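Long-range contacts in penicillin-binding protein 2B (Streptococcus pneumoniae, PDB 2WAD), which cross-links the peptide stems of adjacent glycan strands as a transpeptidase of peripheral cell-wall synthesis and is a target of penicillin: residues L502-Y507 / Q519-T524; G385-A390 / M526-Y531; I96-L101 / K172-L177. All blocks are in the same frame, centred on the assembly; numbering follows the deposited sequence.

How the interactions relate
Interactions 1 and 2 belong to the transpeptidase domain and lie with their centres about 14 Å apart, whereas interaction 3 sits in the N-terminal part of the chain, its centre about 59 Å and 62 Å from theirs and on the other side of the molecular centre. Along the chain interaction 3 comes first; residues 385-390 follow, then both segments of interaction 1, then residues 526-531, so that interaction 1 falls within the span bridged by interaction 2. Those two touch directly: Tyr523 packs on Val388 and Leu528. Interaction 2, which holds the inferred active-site serine, and the surface contact of interaction 1 thus form one connected patch, separate from the distant N-terminal helix pair.

Interaction 1: residues L502-Y507 / Q519-T524; sequences LVPKEY and QFDNYT. Unlike the reference sequence in segment 502-507: Leu502 (reference Phe).
The Phe520 ring meets Pro504 and Tyr507 obliquely, while Glu506 O lies at its edge, near the ring plane. Pro504 and Phe520 reach toward each other from opposite directions, and the proline CG comes to 3.6 Å from Phe520 CZ. Phe520 CG is anti to the backbone N (chi1 -172°), which carries the ring to the proline; Tyr507 adds its CB, 3.9 Å from Phe520 CE2. The Tyr523 ring has Asp521 O 4.1 Å above one face, offset toward the rim. Between the backbones lies a single antiparallel bridge, a hydrogen-bonded pair of Leu502 and Asn522 joining two loops of the transpeptidase domain on either side of helix 509-515. Leu502 N donates to Asn522 O at 2.9 Å, and Asn522 N returns a bond to Leu502 O at 3.0 Å. The CB atoms of this pair also touch. Beside the bridge, the Asp521 carboxylate packs against Val503 and Pro504, which follow Leu502: OD1 is 3.2 Å from Pro504 CD, and OD2 lies 3.7 Å from Val503 CG1. Its charge is met by a salt bridge to Arg479 of helix 471-484, which also bonds Pro504 O, so one arginine ties both loops to that helix.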
# COMPACT_ATOMS: atom_id res chain seq x y z
N LEU A 502 11.47 3.18 12.00
CA LEU A 502 12.13 2.45 13.07
C LEU A 502 12.46 3.50 14.12
O LEU A 502 13.35 4.32 13.89
CB LEU A 502 13.43 1.78 12.59
CG LEU A 502 13.99 0.60 13.39
CD1 LEU A 502 15.08 -0.15 12.62
CD2 LEU A 502 14.54 1.01 14.75
N VAL A 503 11.76 3.43 15.27
CA VAL A 503 11.80 4.48 16.29
C VAL A 503 12.03 3.79 17.63
O VAL A 503 11.09 3.35 18.29
CB VAL A 503 10.44 5.24 16.35
CG1 VAL A 503 10.50 6.40 17.38
CG2 VAL A 503 10.01 5.72 14.96
N PRO A 504 13.30 3.69 18.04
CA PRO A 504 13.64 2.91 19.21
C PRO A 504 13.12 3.50 20.52
O PRO A 504 13.33 4.69 20.81
CB PRO A 504 15.17 2.83 19.16
CG PRO A 504 15.55 3.23 17.70
CD PRO A 504 14.48 4.19 17.30
N LYS A 505 12.38 2.66 21.25
CA LYS A 505 11.77 3.07 22.52
C LYS A 505 12.80 3.12 23.64
O LYS A 505 12.57 3.75 24.67
CB LYS A 505 10.61 2.13 22.87
CG LYS A 505 9.40 2.41 22.03
CD LYS A 505 8.26 1.47 22.33
CE LYS A 505 7.11 1.72 21.36
NZ LYS A 505 7.43 1.29 19.95
N GLU A 506 13.91 2.44 23.43
CA GLU A 506 15.04 2.47 24.36
C GLU A 506 16.12 3.33 23.70
O GLU A 506 16.44 3.11 22.52
CB GLU A 506 15.57 1.03 24.51
CG GLU A 506 16.74 0.85 25.48
CD GLU A 506 17.29 -0.57 25.50
OE1 GLU A 506 17.12 -1.30 24.49
OE2 GLU A 506 17.89 -0.99 26.52
N TYR A 507 16.71 4.27 24.44
CA TYR A 507 17.70 5.18 23.86
C TYR A 507 18.43 5.92 24.96
O TYR A 507 17.90 6.06 26.05
CB TYR A 507 17.03 6.21 22.93
CG TYR A 507 15.92 6.92 23.66
CD1 TYR A 507 14.62 6.41 23.65
CD2 TYR A 507 16.17 8.07 24.39
CE1 TYR A 507 13.60 7.04 24.36
CE2 TYR A 507 15.17 8.70 25.10
CZ TYR A 507 13.89 8.17 25.09
OH TYR A 507 12.90 8.81 25.81
N GLN A 519 20.32 11.21 12.46
CA GLN A 519 21.11 9.98 12.52
C GLN A 519 20.61 9.07 13.64
O GLN A 519 21.41 8.45 14.31
CB GLN A 519 22.60 10.27 12.70
CG GLN A 519 23.27 11.09 11.59
CD GLN A 519 23.38 10.35 10.27
OE1 GLN A 519 23.15 10.93 9.20
NE2 GLN A 519 23.75 9.08 10.33
N PHE A 520 19.31 8.93 13.85
CA PHE A 520 18.86 7.92 14.82
C PHE A 520 17.59 7.27 14.30
O PHE A 520 17.65 6.19 13.72
CB PHE A 520 18.74 8.47 16.27
CG PHE A 520 18.48 7.40 17.31
CD1 PHE A 520 19.36 6.34 17.46
CD2 PHE A 520 17.34 7.43 18.09
CE1 PHE A 520 19.11 5.33 18.40
CE2 PHE A 520 17.09 6.43 19.04
CZ PHE A 520 17.97 5.37 19.18
N ASP A 521 16.43 7.91 14.43
CA ASP A 521 15.21 7.25 13.94
C ASP A 521 15.32 7.12 12.41
O ASP A 521 15.83 8.05 11.77
CB ASP A 521 13.98 8.09 14.31
CG ASP A 521 13.71 8.13 15.80
OD1 ASP A 521 14.30 7.31 16.52
OD2 ASP A 521 12.91 8.96 16.27
N ASN A 522 14.83 6.01 11.85
CA ASN A 522 14.69 5.74 10.41
C ASN A 522 13.26 5.96 9.91
O ASN A 522 12.30 5.54 10.57
CB ASN A 522 15.00 4.26 10.08
CG ASN A 522 16.49 3.88 10.23
OD1 ASN A 522 17.05 3.17 9.39
ND2 ASN A 522 17.13 4.34 11.30
N TYR A 523 13.11 6.55 8.72
CA TYR A 523 11.82 6.90 8.15
C TYR A 523 11.67 6.32 6.74
O TYR A 523 12.68 6.01 6.08
CB TYR A 523 11.72 8.42 8.07
CG TYR A 523 11.93 9.15 9.39
CD1 TYR A 523 11.28 8.74 10.57
CD2 TYR A 523 12.79 10.22 9.47
CE1 TYR A 523 11.46 9.42 11.77
CE2 TYR A 523 13.00 10.88 10.66
CZ TYR A 523 12.31 10.50 11.79
OH TYR A 523 12.56 11.21 12.96
N THR A 524 10.43 6.18 6.27
CA THR A 524 10.17 5.73 4.90
C THR A 524 10.24 6.91 3.91
O THR A 524 10.15 8.06 4.30
CB THR A 524 8.76 5.16 4.75
OG1 THR A 524 7.83 6.23 4.88
CG2 THR A 524 8.44 4.09 5.80

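Interaction 2: residues G385-A390 / M526-Y531; sequences GSVVKA and MQLAQY
The polar link of this contact is one hydrogen bond, in which the Tyr531 hydroxyl donates to the backbone carbonyl of Val387, with 2.8 Å between OH and O. The acceptor lies in the plane of the tyrosine ring, at its edge, and the donor is tilted 20° from the carbonyl plane. Tyr531 CG stands anti to the backbone N (chi1 150°, well short of a full 180°), and the ring extends from helix 525-536 to the 3-10 turn that contains the inferred active-site serine. There its hydroxyl oxygen also meets carbon: Ala390 CB is 3.3 Å from Tyr531 OH, near the ring plane, and Val388 CA, placed obliquely to the ring, is 3.5 Å from Tyr531 OH.

Ser386 and Lys389 fit the SxxK motif of penicillin-binding proteins, here a 3-10 segment at 386-388 running into helix 389-398. Ser386 is the inferred acyl-ester nucleophile. Lys389 NZ donates to Ser386 OG at 2.8 Å and is held as well by Asn445 OD1 and Ser443 O, while Ser386 OG also bonds Ser443 OG. The carbonyl that Tyr531 binds belongs to the residue after the serine, in a buried part of the domain.

The apolar part consists of Val387 and Leu528, whose side chains cross at about a right angle and touch through Val387 CG2 and Leu528 CD2 at 4.0 Å. Leu528 also packs on Ala648 and Val650 of strand 645-650, connecting this turn through helix 525-536 to the central antiparallel sheet.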
# COMPACT_ATOMS: atom_id res chain seq x y z
N GLY A 385 19.20 11.56 7.57
CA GLY A 385 20.27 12.55 7.53
C GLY A 385 19.75 13.98 7.61
O GLY A 385 18.66 14.22 8.16
N SER A 386 20.50 14.91 7.02
CA SER A 386 20.35 16.34 7.26
C SER A 386 19.08 16.99 6.71
O SER A 386 18.81 18.17 6.95
CB SER A 386 21.57 17.09 6.71
OG SER A 386 22.63 17.12 7.66
N VAL A 387 18.33 16.26 5.90
CA VAL A 387 17.07 16.80 5.40
C VAL A 387 16.17 17.26 6.56
O VAL A 387 15.48 18.24 6.43
CB VAL A 387 16.34 15.83 4.47
CG1 VAL A 387 17.19 15.62 3.21
CG2 VAL A 387 16.07 14.49 5.18
N VAL A 388 16.24 16.59 7.70
CA VAL A 388 15.29 16.80 8.78
C VAL A 388 15.57 18.03 9.63
O VAL A 388 14.82 18.28 10.57
CB VAL A 388 15.21 15.60 9.75
CG1 VAL A 388 14.88 14.28 9.02
CG2 VAL A 388 16.45 15.52 10.62
N LYS A 389 16.59 18.82 9.31
CA LYS A 389 17.00 19.89 10.20
C LYS A 389 15.96 20.98 10.45
O LYS A 389 15.92 21.60 11.51
CB LYS A 389 18.37 20.44 9.79
CG LYS A 389 19.48 19.46 10.12
CD LYS A 389 20.85 19.91 9.61
CE LYS A 389 21.89 18.88 10.03
NZ LYS A 389 23.29 19.11 9.56
N ALA A 390 15.08 21.19 9.48
CA ALA A 390 13.97 22.13 9.62
C ALA A 390 12.94 21.71 10.67
O ALA A 390 12.29 22.56 11.29
CB ALA A 390 13.28 22.32 8.30
N MET A 526 7.96 7.80 1.80
CA MET A 526 6.67 8.47 1.83
C MET A 526 6.60 9.48 2.98
O MET A 526 6.12 10.61 2.78
CB MET A 526 5.52 7.44 1.86
CG MET A 526 4.11 8.01 1.84
SD MET A 526 3.73 8.81 0.25
CE MET A 526 3.88 7.40 -0.85
N GLN A 527 7.08 9.11 4.16
CA GLN A 527 7.15 10.04 5.31
C GLN A 527 8.00 11.27 4.98
O GLN A 527 7.65 12.42 5.35
CB GLN A 527 7.69 9.33 6.56
CG GLN A 527 6.74 8.27 7.19
CD GLN A 527 7.36 7.55 8.37
OE1 GLN A 527 8.42 6.96 8.24
NE2 GLN A 527 6.71 7.57 9.53
N LEU A 528 9.14 11.04 4.32
CA LEU A 528 10.04 12.16 3.97
C LEU A 528 9.44 13.06 2.88
O LEU A 528 9.64 14.26 2.92
CB LEU A 528 11.45 11.67 3.58
CG LEU A 528 12.21 11.05 4.77
CD1 LEU A 528 13.32 10.09 4.30
CD2 LEU A 528 12.83 12.17 5.57
N ALA A 529 8.65 12.51 1.95
CA ALA A 529 7.88 13.37 1.05
C ALA A 529 6.80 14.18 1.76
O ALA A 529 6.57 15.34 1.43
CB ALA A 529 7.27 12.60 -0.11
N GLN A 530 6.07 13.57 2.70
CA GLN A 530 4.97 14.28 3.37
C GLN A 530 5.59 15.41 4.19
O GLN A 530 4.99 16.47 4.34
CB GLN A 530 4.22 13.36 4.34
CG GLN A 530 3.01 14.02 5.06
CD GLN A 530 2.22 13.01 5.87
OE1 GLN A 530 2.79 12.27 6.68
NE2 GLN A 530 0.92 12.89 5.59
N TYR A 531 6.79 15.19 4.71
CA TYR A 531 7.45 16.21 5.53
C TYR A 531 7.74 17.45 4.69
O TYR A 531 7.32 18.57 5.02
CB TYR A 531 8.69 15.61 6.21
CG TYR A 531 9.85 16.55 6.50
CD1 TYR A 531 9.68 17.64 7.35
CD2 TYR A 531 11.12 16.32 5.99
CE1 TYR A 531 10.71 18.49 7.66
CE2 TYR A 531 12.19 17.17 6.29
CZ TYR A 531 11.97 18.25 7.14
OH TYR A 531 12.98 19.12 7.46

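Interaction 3: residues I96-L101 / K172-L177; sequences IAKKLL and KKEIYL. Unlike the reference sequence in segment 96-101: Ile96 (reference Thr).
Leu177 is the chief bump of this contact, pushing from helix 169-182 into a hollow of the facing segment made by Ala97, Leu100 and Leu101. At the floor, the short side chain of Ala97 lets the backbones come close: its CB is 3.8 Å from Leu177 CB, and the CA atoms of the two residues are only 5.3 Å apart. The leucine's two methyls then divide. CD1 settles against Ala97 O at 3.5 Å and against Leu101 CB at 3.8 Å, whereas CD2 turns to the CD2 methyl of Leu100, 4.1 Å away. Both Leu100 and Leu101 cross Leu177 at about a right angle.

A second bump comes from the other partner. Leu101, its CG anti to the backbone N (chi1 -174°), reaches across to fill the hollow between Lys173 CB, Glu174 N and Leu177 CD1, its CD2 methyl 3.8 Å from Lys173 CB. The axes of the short helical segments 96-100 and 172-177 approach to 8.6 Å at an angle of 120°, so the pair is steeply crossed. Ala97 also touches Leu181 one turn further on, extending the join between helices 90-100 and 169-182 within the dimerisation-domain region of the chain.

At the margin, Lys98 and Glu174 run side by side in the same direction, with Glu174 OE1 resting against Lys98 CB. Their charged ends, Lys98 NZ and Glu174 OE1, stay 5.6 Å apart; Lys98 NZ has a long, weak ion pair with Glu95, and Glu174 OE2 is bonded to the Tyr119 hydroxyl. The opposite charges may still attract weakly, but apolar fit probably carries most of the contact between these two segments.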
# COMPACT_ATOMS: atom_id res chain seq x y z
N ILE A 96 -25.85 -36.92 -10.27
CA ILE A 96 -25.43 -35.81 -11.12
C ILE A 96 -23.90 -35.73 -11.28
O ILE A 96 -23.40 -35.42 -12.38
CB ILE A 96 -26.02 -34.49 -10.61
CG1 ILE A 96 -27.53 -34.49 -10.83
CG2 ILE A 96 -25.38 -33.26 -11.28
CD1 ILE A 96 -28.20 -33.35 -10.07
N ALA A 97 -23.17 -36.01 -10.21
CA ALA A 97 -21.70 -35.93 -10.23
C ALA A 97 -21.14 -36.93 -11.24
O ALA A 97 -20.31 -36.56 -12.05
CB ALA A 97 -21.11 -36.20 -8.86
N LYS A 98 -21.63 -38.16 -11.21
CA LYS A 98 -21.10 -39.22 -12.06
C LYS A 98 -21.58 -39.26 -13.52
O LYS A 98 -20.88 -39.83 -14.35
CB LYS A 98 -21.24 -40.60 -11.40
CG LYS A 98 -22.63 -41.14 -11.36
CD LYS A 98 -22.79 -41.97 -10.10
CE LYS A 98 -23.01 -43.43 -10.43
NZ LYS A 98 -24.31 -43.91 -9.85
N LYS A 99 -22.74 -38.68 -13.81
CA LYS A 99 -23.10 -38.33 -15.19
C LYS A 99 -22.13 -37.25 -15.72
O LYS A 99 -21.76 -37.24 -16.90
CB LYS A 99 -24.53 -37.79 -15.30
CG LYS A 99 -25.64 -38.82 -15.27
CD LYS A 99 -25.91 -39.40 -16.66
CE LYS A 99 -26.90 -38.57 -17.46
NZ LYS A 99 -27.29 -39.35 -18.67
N LEU A 100 -21.73 -36.34 -14.85
CA LEU A 100 -20.87 -35.23 -15.24
C LEU A 100 -19.44 -35.71 -15.51
O LEU A 100 -18.74 -35.17 -16.36
CB LEU A 100 -20.86 -34.14 -14.17
CG LEU A 100 -20.09 -32.88 -14.58
CD1 LEU A 100 -20.70 -32.31 -15.84
CD2 LEU A 100 -20.06 -31.83 -13.47
N LEU A 101 -19.00 -36.71 -14.75
CA LEU A 101 -17.63 -37.18 -14.90
C LEU A 101 -17.37 -37.74 -16.31
O LEU A 101 -16.24 -37.76 -16.77
CB LEU A 101 -17.30 -38.25 -13.85
CG LEU A 101 -15.84 -38.71 -13.82
CD1 LEU A 101 -14.88 -37.52 -13.78
CD2 LEU A 101 -15.61 -39.68 -12.67
N LYS A 172 -12.55 -41.49 -6.40
CA LYS A 172 -12.10 -40.22 -5.86
C LYS A 172 -12.55 -39.03 -6.70
O LYS A 172 -12.69 -37.91 -6.19
CB LYS A 172 -10.59 -40.20 -5.66
CG LYS A 172 -10.13 -40.99 -4.44
CD LYS A 172 -8.70 -40.63 -4.07
CE LYS A 172 -8.22 -41.46 -2.89
NZ LYS A 172 -6.73 -41.48 -2.83
N LYS A 173 -12.78 -39.27 -7.98
CA LYS A 173 -13.11 -38.21 -8.92
C LYS A 173 -14.58 -37.85 -8.81
O LYS A 173 -14.93 -36.67 -8.90
CB LYS A 173 -12.80 -38.64 -10.35
CG LYS A 173 -11.33 -38.90 -10.63
CD LYS A 173 -11.15 -39.33 -12.09
CE LYS A 173 -9.70 -39.23 -12.52
NZ LYS A 173 -9.60 -39.57 -13.96
N GLU A 174 -15.43 -38.85 -8.61
CA GLU A 174 -16.82 -38.52 -8.38
C GLU A 174 -16.98 -37.88 -7.00
O GLU A 174 -17.74 -36.92 -6.84
CB GLU A 174 -17.76 -39.70 -8.64
CG GLU A 174 -17.84 -40.75 -7.57
CD GLU A 174 -18.77 -41.88 -7.95
OE1 GLU A 174 -19.02 -42.11 -9.15
OE2 GLU A 174 -19.26 -42.56 -7.02
N ILE A 175 -16.21 -38.35 -6.03
CA ILE A 175 -16.24 -37.73 -4.71
C ILE A 175 -15.86 -36.26 -4.79
O ILE A 175 -16.48 -35.41 -4.15
CB ILE A 175 -15.34 -38.44 -3.69
CG1 ILE A 175 -15.78 -39.90 -3.54
CG2 ILE A 175 -15.44 -37.72 -2.34
CD1 ILE A 175 -15.00 -40.64 -2.47
N TYR A 176 -14.86 -35.97 -5.60
CA TYR A 176 -14.48 -34.59 -5.86
C TYR A 176 -15.61 -33.73 -6.44
O TYR A 176 -15.86 -32.63 -5.97
CB TYR A 176 -13.24 -34.53 -6.76
CG TYR A 176 -12.80 -33.12 -7.07
CD1 TYR A 176 -12.21 -32.32 -6.09
CD2 TYR A 176 -12.97 -32.58 -8.34
CE1 TYR A 176 -11.80 -31.03 -6.38
CE2 TYR A 176 -12.58 -31.30 -8.64
CZ TYR A 176 -11.99 -30.53 -7.66
OH TYR A 176 -11.60 -29.26 -7.98
N LEU A 177 -16.26 -34.25 -7.47
CA LEU A 177 -17.39 -33.58 -8.12
C LEU A 177 -18.57 -33.33 -7.18
O LEU A 177 -19.05 -32.20 -7.09
CB LEU A 177 -17.82 -34.34 -9.38
CG LEU A 177 -16.88 -34.12 -10.57
CD1 LEU A 177 -17.18 -35.06 -11.73
CD2 LEU A 177 -16.78 -32.66 -11.07